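Local structure of MGS-M4 (Unidentified, 4Q3M) at residues 56-61 and 66-71; 8-13 and 97-102. The protein is probably an NAD(P)H-dependent oxidoreductase of the aldo/keto reductase family with a TIM-barrel fold, although its substrate is unknown. One frame throughout, in Å; residues are numbered along the deposited sequence.

Contact 1. Residues 56-61 and 66-71; sequences RAIKDS and EEIFVT
I58, near the C-terminal end of helix 51-59, and I68, just before strand 69-74, mark the closest approach of the two backbones, with 8.3 Å between I58 CA and I68 CA. No hydrogen bond joins the segments, and the spacing is filled by aliphatic side chains. I58 uses two branches for two partners. Its CG2, anti to the backbone N, lies 3.8 Å from I68 CD1, the two isoleucines lying alongside each other and pointing in opposite senses. The longer branch of I58 is extended (chi2 177°) and brings CD1 to within 3.7 Å of V70 CG2, meeting the valine at a slant. I58 therefore bridges I68 and V70, two residues apart along the chain. S61 adds a looser contact at the edge, its OG 4.3 Å from I68 CD1. That hydroxyl turns back to donate a hydrogen bond to the helix-end carbonyl, S61 OG to I58 O at 2.7 Å. The donor sits 35° above the carbonyl plane, and the bond ties the turn after the helix to the residue that carries the packing. The arrangement is the helix-to-strand return of a beta-alpha-beta crossover, in which helix 51-59 links strand 41-43 to strand 69-74 and packs against the outside of the barrel. Helix 26-37 continues the apolar layer, with L35 touching I68 and Y28 and V31 touching A57, while strand 69-74 is bonded to strands 41-43 and 102-105.

Contact 2. Residues 8-13 and 97-102; sequences NNYEMP and LDYIDL
Y10 reaches across to D101 with the full length of its side chain. Its CB points toward 97-102, and CG lies anti to the backbone N (chi1 -163°), which carries the ring out from the 8-13 backbone, against F69. Further along, CE2 comes 4.0 Å from D101 OD1 and CZ 3.9 Å from the same oxygen, which lies in the ring plane at the edge. At the tip, Y10 OH donates a hydrogen bond of 2.9 Å to D101 OD1, taken on the anti lone pair, away from the other carboxylate oxygen. Ring and carboxylate planes are 39° apart. Y10 OH also approaches the edge of the Y99 ring, 4.4 Å from Y99 CE1. Strand 11-13 pairs with strand 3-5 in the N-terminal beta-hairpin that, as in other aldo/keto reductases, closes the bottom of the barrel, and the tyrosine, just ahead of strand 11-13, ties this hairpin to the residues leading into strand 102-105. A phenylalanine in place of Y10 would probably leave D101 OD1 without this donor and the ring end freer to shift. Deeper in, the extended side chain of M12 ends with CE 3.8 Å from L102 CD2, an apolar contact beside F69. The other oxygen of D101, OD2, accepts a hydrogen bond from V70 N and forms a salt bridge with R65, whose guanidinium also makes a cation-pi contact with Y99.

The two contacts have their centres about 12 Å apart and meet along neighbouring strands 69-74 and 102-105 of the parallel barrel. Both segments of contact 1 fall between the two of contact 2 in the sequence, the order being 8-13, 56-61, 66-71, 97-102. A backbone hydrogen bond between the strands ties them directly, with V70 O 3.2 Å from L102 N. Contact 1 packs a helix on the outside of strand 69-74, whereas contact 2 brings the hairpin to the barrel bottom. F69, between I68 and V70, faces that hairpin, so one strand takes part in both the outer layer and the barrel floor.

Contact 1. Residues 56-61 and 66-71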
loop_
_atom_site.group_PDB
_atom_site.type_symbol
_atom_site.label_atom_id
_atom_site.label_comp_id
_atom_site.label_asym_id
_atom_site.label_seq_id
_atom_site.Cartn_x
_atom_site.Cartn_y
_atom_site.Cartn_z
ATOM N N ARG A 56 -12.213 -32.359 5.892
ATOM C CA ARG A 56 -13.153 -33.399 6.297
ATOM C C ARG A 56 -14.585 -33.038 5.921
ATOM O O ARG A 56 -15.414 -33.918 5.687
ATOM C CB ARG A 56 -13.052 -33.658 7.802
ATOM C CG ARG A 56 -11.764 -34.346 8.216
ATOM C CD ARG A 56 -11.735 -34.628 9.708
ATOM N NE ARG A 56 -10.473 -35.236 10.118
ATOM C CZ ARG A 56 -9.357 -34.551 10.344
ATOM N NH1 ARG A 56 -9.352 -33.236 10.199
ATOM N NH2 ARG A 56 -8.250 -35.179 10.713
ATOM N N ALA A 57 -14.872 -31.741 5.863
ATOM C CA ALA A 57 -16.186 -31.272 5.444
ATOM C C ALA A 57 -16.403 -31.562 3.964
ATOM O O ALA A 57 -17.531 -31.773 3.518
ATOM C CB ALA A 57 -16.338 -29.788 5.726
ATOM N N ILE A 58 -15.309 -31.570 3.209
ATOM C CA ILE A 58 -15.354 -31.861 1.783
ATOM C C ILE A 58 -15.619 -33.346 1.537
ATOM O O ILE A 58 -16.369 -33.708 0.628
ATOM C CB ILE A 58 -14.042 -31.437 1.090
ATOM C CG1 ILE A 58 -13.861 -29.921 1.191
ATOM C CG2 ILE A 58 -14.033 -31.868 -0.368
ATOM C CD1 ILE A 58 -12.565 -29.416 0.601
ATOM N N LYS A 59 -15.014 -34.200 2.355
ATOM C CA LYS A 59 -15.218 -35.642 2.243
ATOM C C LYS A 59 -16.663 -36.042 2.524
ATOM O O LYS A 59 -17.280 -36.766 1.743
ATOM C CB LYS A 59 -14.289 -36.397 3.199
ATOM C CG LYS A 59 -12.848 -36.512 2.732
ATOM C CD LYS A 59 -12.130 -37.627 3.481
ATOM C CE LYS A 59 -10.644 -37.650 3.161
ATOM N NZ LYS A 59 -10.391 -37.752 1.698
ATOM N N ASP A 60 -17.198 -35.562 3.642
ATOM C CA ASP A 60 -18.512 -35.987 4.115
ATOM C C ASP A 60 -19.669 -35.348 3.346
ATOM O O ASP A 60 -20.834 -35.627 3.626
ATOM C CB ASP A 60 -18.656 -35.672 5.606
ATOM C CG ASP A 60 -17.688 -36.460 6.466
ATOM O OD1 ASP A 60 -17.210 -37.521 6.012
ATOM O OD2 ASP A 60 -17.404 -36.017 7.599
ATOM N N SER A 61 -19.349 -34.497 2.376
ATOM C CA SER A 61 -20.373 -33.771 1.630
ATOM C C SER A 61 -21.003 -34.616 0.525
ATOM O O SER A 61 -22.003 -34.213 -0.074
ATOM C CB SER A 61 -19.786 -32.494 1.027
ATOM O OG SER A 61 -18.845 -32.799 0.012
ATOM N N GLU A 66 -13.324 -33.674 -7.763
ATOM C CA GLU A 66 -12.911 -32.895 -8.929
ATOM C C GLU A 66 -13.884 -31.774 -9.286
ATOM O O GLU A 66 -13.616 -30.981 -10.188
ATOM C CB GLU A 66 -12.723 -33.810 -10.140
ATOM C CG GLU A 66 -11.340 -34.428 -10.234
ATOM C CD GLU A 66 -11.015 -34.916 -11.631
ATOM O OE1 GLU A 66 -11.951 -35.306 -12.361
ATOM O OE2 GLU A 66 -9.821 -34.904 -12.002
ATOM N N GLU A 67 -15.009 -31.706 -8.585
ATOM C CA GLU A 67 -15.987 -30.657 -8.834
ATOM C C GLU A 67 -15.916 -29.578 -7.757
ATOM O O GLU A 67 -16.727 -28.652 -7.737
ATOM C CB GLU A 67 -17.396 -31.247 -8.915
ATOM C CG GLU A 67 -17.431 -32.642 -9.520
ATOM C CD GLU A 67 -18.828 -33.081 -9.915
ATOM O OE1 GLU A 67 -19.805 -32.489 -9.411
ATOM O OE2 GLU A 67 -18.948 -34.022 -10.728
ATOM N N ILE A 68 -14.937 -29.704 -6.868
ATOM C CA ILE A 68 -14.720 -28.715 -5.818
ATOM C C ILE A 68 -13.328 -28.098 -5.918
ATOM O O ILE A 68 -12.319 -28.803 -5.879
ATOM C CB ILE A 68 -14.900 -29.325 -4.416
ATOM C CG1 ILE A 68 -16.290 -29.947 -4.276
ATOM C CG2 ILE A 68 -14.674 -28.270 -3.342
ATOM C CD1 ILE A 68 -16.547 -30.565 -2.919
ATOM N N PHE A 69 -13.285 -26.776 -6.047
ATOM C CA PHE A 69 -12.028 -26.044 -6.149
ATOM C C PHE A 69 -11.481 -25.730 -4.761
ATOM O O PHE A 69 -12.095 -24.984 -4.000
ATOM C CB PHE A 69 -12.232 -24.753 -6.948
ATOM C CG PHE A 69 -10.958 -24.141 -7.461
ATOM C CD1 PHE A 69 -10.167 -23.355 -6.640
ATOM C CD2 PHE A 69 -10.561 -24.339 -8.773
ATOM C CE1 PHE A 69 -9.001 -22.788 -7.115
ATOM C CE2 PHE A 69 -9.394 -23.774 -9.254
ATOM C CZ PHE A 69 -8.614 -22.997 -8.422
ATOM N N VAL A 70 -10.325 -26.300 -4.433
ATOM C CA VAL A 70 -9.721 -26.087 -3.122
ATOM C C VAL A 70 -8.428 -25.286 -3.217
ATOM O O VAL A 70 -7.475 -25.700 -3.878
ATOM C CB VAL A 70 -9.429 -27.419 -2.409
ATOM C CG1 VAL A 70 -8.861 -27.161 -1.020
ATOM C CG2 VAL A 70 -10.690 -28.263 -2.327
ATOM N N THR A 71 -8.404 -24.138 -2.550
ATOM C CA THR A 71 -7.216 -23.296 -2.511
ATOM C C THR A 71 -6.661 -23.194 -1.097
ATOM O O THR A 71 -7.388 -22.868 -0.159
ATOM C CB THR A 71 -7.506 -21.873 -3.027
ATOM O OG1 THR A 71 -7.956 -21.934 -4.385
ATOM C CG2 THR A 71 -6.254 -21.008 -2.953
#

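Contact 2. Residues 8-13 and 97-102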
loop_
_atom_site.group_PDB
_atom_site.type_symbol
_atom_site.label_atom_id
_atom_site.label_comp_id
_atom_site.label_asym_id
_atom_site.label_seq_id
_atom_site.Cartn_x
_atom_site.Cartn_y
_atom_site.Cartn_z
ATOM N N ASN A 8 -3.583 -21.345 -17.798
ATOM C CA ASN A 8 -3.292 -22.733 -18.142
ATOM C C ASN A 8 -4.567 -23.498 -18.484
ATOM O O ASN A 8 -4.601 -24.728 -18.416
ATOM C CB ASN A 8 -2.553 -23.426 -16.997
ATOM C CG ASN A 8 -3.415 -23.595 -15.761
ATOM O OD1 ASN A 8 -4.338 -22.818 -15.522
ATOM N ND2 ASN A 8 -3.115 -24.616 -14.967
ATOM N N ASN A 9 -5.610 -22.747 -18.837
ATOM C CA ASN A 9 -6.913 -23.289 -19.232
ATOM C C ASN A 9 -7.637 -24.033 -18.110
ATOM O O ASN A 9 -8.617 -24.734 -18.360
ATOM C CB ASN A 9 -6.765 -24.216 -20.442
ATOM C CG ASN A 9 -6.045 -23.554 -21.600
ATOM O OD1 ASN A 9 -6.262 -22.378 -21.889
ATOM N ND2 ASN A 9 -5.180 -24.310 -22.267
ATOM N N TYR A 10 -7.165 -23.874 -16.878
ATOM C CA TYR A 10 -7.809 -24.518 -15.739
ATOM C C TYR A 10 -8.917 -23.628 -15.185
ATOM O O TYR A 10 -8.691 -22.457 -14.880
ATOM C CB TYR A 10 -6.787 -24.841 -14.647
ATOM C CG TYR A 10 -7.282 -25.848 -13.632
ATOM C CD1 TYR A 10 -7.263 -27.208 -13.912
ATOM C CD2 TYR A 10 -7.766 -25.439 -12.395
ATOM C CE1 TYR A 10 -7.713 -28.134 -12.990
ATOM C CE2 TYR A 10 -8.219 -26.359 -11.467
ATOM C CZ TYR A 10 -8.191 -27.704 -11.770
ATOM O OH TYR A 10 -8.639 -28.625 -10.850
ATOM N N GLU A 11 -10.115 -24.189 -15.060
ATOM C CA GLU A 11 -11.274 -23.420 -14.625
ATOM C C GLU A 11 -11.271 -23.166 -13.122
ATOM O O GLU A 11 -10.789 -23.985 -12.338
ATOM C CB GLU A 11 -12.569 -24.129 -15.030
ATOM C CG GLU A 11 -12.823 -24.133 -16.527
ATOM C CD GLU A 11 -14.132 -24.800 -16.895
ATOM O OE1 GLU A 11 -14.785 -25.367 -15.995
ATOM O OE2 GLU A 11 -14.509 -24.755 -18.086
ATOM N N MET A 12 -11.817 -22.019 -12.736
ATOM C CA MET A 12 -11.881 -21.616 -11.339
ATOM C C MET A 12 -13.193 -20.892 -11.068
ATOM O O MET A 12 -13.448 -19.838 -11.650
ATOM C CB MET A 12 -10.692 -20.720 -10.986
ATOM C CG MET A 12 -10.655 -20.250 -9.541
ATOM S SD MET A 12 -9.310 -19.083 -9.249
ATOM C CE MET A 12 -9.424 -18.864 -7.476
ATOM N N PRO A 13 -14.039 -21.469 -10.198
ATOM C CA PRO A 13 -15.312 -20.847 -9.815
ATOM C C PRO A 13 -15.113 -19.409 -9.347
ATOM O O PRO A 13 -14.363 -19.171 -8.399
ATOM C CB PRO A 13 -15.806 -21.738 -8.674
ATOM C CG PRO A 13 -15.210 -23.071 -8.970
ATOM C CD PRO A 13 -13.855 -22.782 -9.559
ATOM N N LEU A 97 -6.602 -34.438 1.052
ATOM C CA LEU A 97 -6.511 -34.522 -0.396
ATOM C C LEU A 97 -5.111 -34.999 -0.720
ATOM O O LEU A 97 -4.264 -35.015 0.162
ATOM C CB LEU A 97 -6.755 -33.158 -1.038
ATOM C CG LEU A 97 -7.913 -32.324 -0.493
ATOM C CD1 LEU A 97 -7.799 -30.895 -0.993
ATOM C CD2 LEU A 97 -9.252 -32.922 -0.877
ATOM N N ASP A 98 -4.861 -35.375 -1.970
ATOM C CA ASP A 98 -3.488 -35.515 -2.453
ATOM C C ASP A 98 -3.309 -34.881 -3.835
ATOM O O ASP A 98 -2.425 -35.266 -4.600
ATOM C CB ASP A 98 -3.030 -36.979 -2.443
ATOM C CG ASP A 98 -2.267 -37.348 -1.164
ATOM O OD1 ASP A 98 -2.289 -36.576 -0.184
ATOM O OD2 ASP A 98 -1.634 -38.423 -1.137
ATOM N N TYR A 99 -4.172 -33.913 -4.141
ATOM C CA TYR A 99 -3.885 -32.891 -5.144
ATOM C C TYR A 99 -4.647 -31.630 -4.745
ATOM O O TYR A 99 -5.750 -31.710 -4.204
ATOM C CB TYR A 99 -4.258 -33.337 -6.567
ATOM C CG TYR A 99 -5.704 -33.113 -6.973
ATOM C CD1 TYR A 99 -6.108 -31.916 -7.559
ATOM C CD2 TYR A 99 -6.654 -34.111 -6.807
ATOM C CE1 TYR A 99 -7.424 -31.712 -7.938
ATOM C CE2 TYR A 99 -7.971 -33.918 -7.187
ATOM C CZ TYR A 99 -8.350 -32.718 -7.752
ATOM O OH TYR A 99 -9.660 -32.523 -8.130
ATOM N N ILE A 100 -4.051 -30.469 -4.998
ATOM C CA ILE A 100 -4.665 -29.195 -4.635
ATOM C C ILE A 100 -4.920 -28.361 -5.887
ATOM O O ILE A 100 -4.077 -28.298 -6.777
ATOM C CB ILE A 100 -3.781 -28.416 -3.637
ATOM C CG1 ILE A 100 -3.785 -29.117 -2.280
ATOM C CG2 ILE A 100 -4.267 -26.987 -3.471
ATOM C CD1 ILE A 100 -2.865 -28.494 -1.258
ATOM N N ASP A 101 -6.091 -27.735 -5.957
ATOM C CA ASP A 101 -6.473 -26.958 -7.131
ATOM C C ASP A 101 -5.602 -25.717 -7.310
ATOM O O ASP A 101 -5.111 -25.448 -8.406
ATOM C CB ASP A 101 -7.945 -26.556 -7.043
ATOM C CG ASP A 101 -8.873 -27.755 -6.984
ATOM O OD1 ASP A 101 -9.242 -28.276 -8.058
ATOM O OD2 ASP A 101 -9.231 -28.177 -5.864
ATOM N N LEU A 102 -5.411 -24.964 -6.231
ATOM C CA LEU A 102 -4.624 -23.738 -6.289
ATOM C C LEU A 102 -3.753 -23.572 -5.048
ATOM O O LEU A 102 -4.215 -23.760 -3.923
ATOM C CB LEU A 102 -5.541 -22.524 -6.457
ATOM C CG LEU A 102 -4.891 -21.140 -6.526
ATOM C CD1 LEU A 102 -3.891 -21.064 -7.669
ATOM C CD2 LEU A 102 -5.953 -20.061 -6.669
#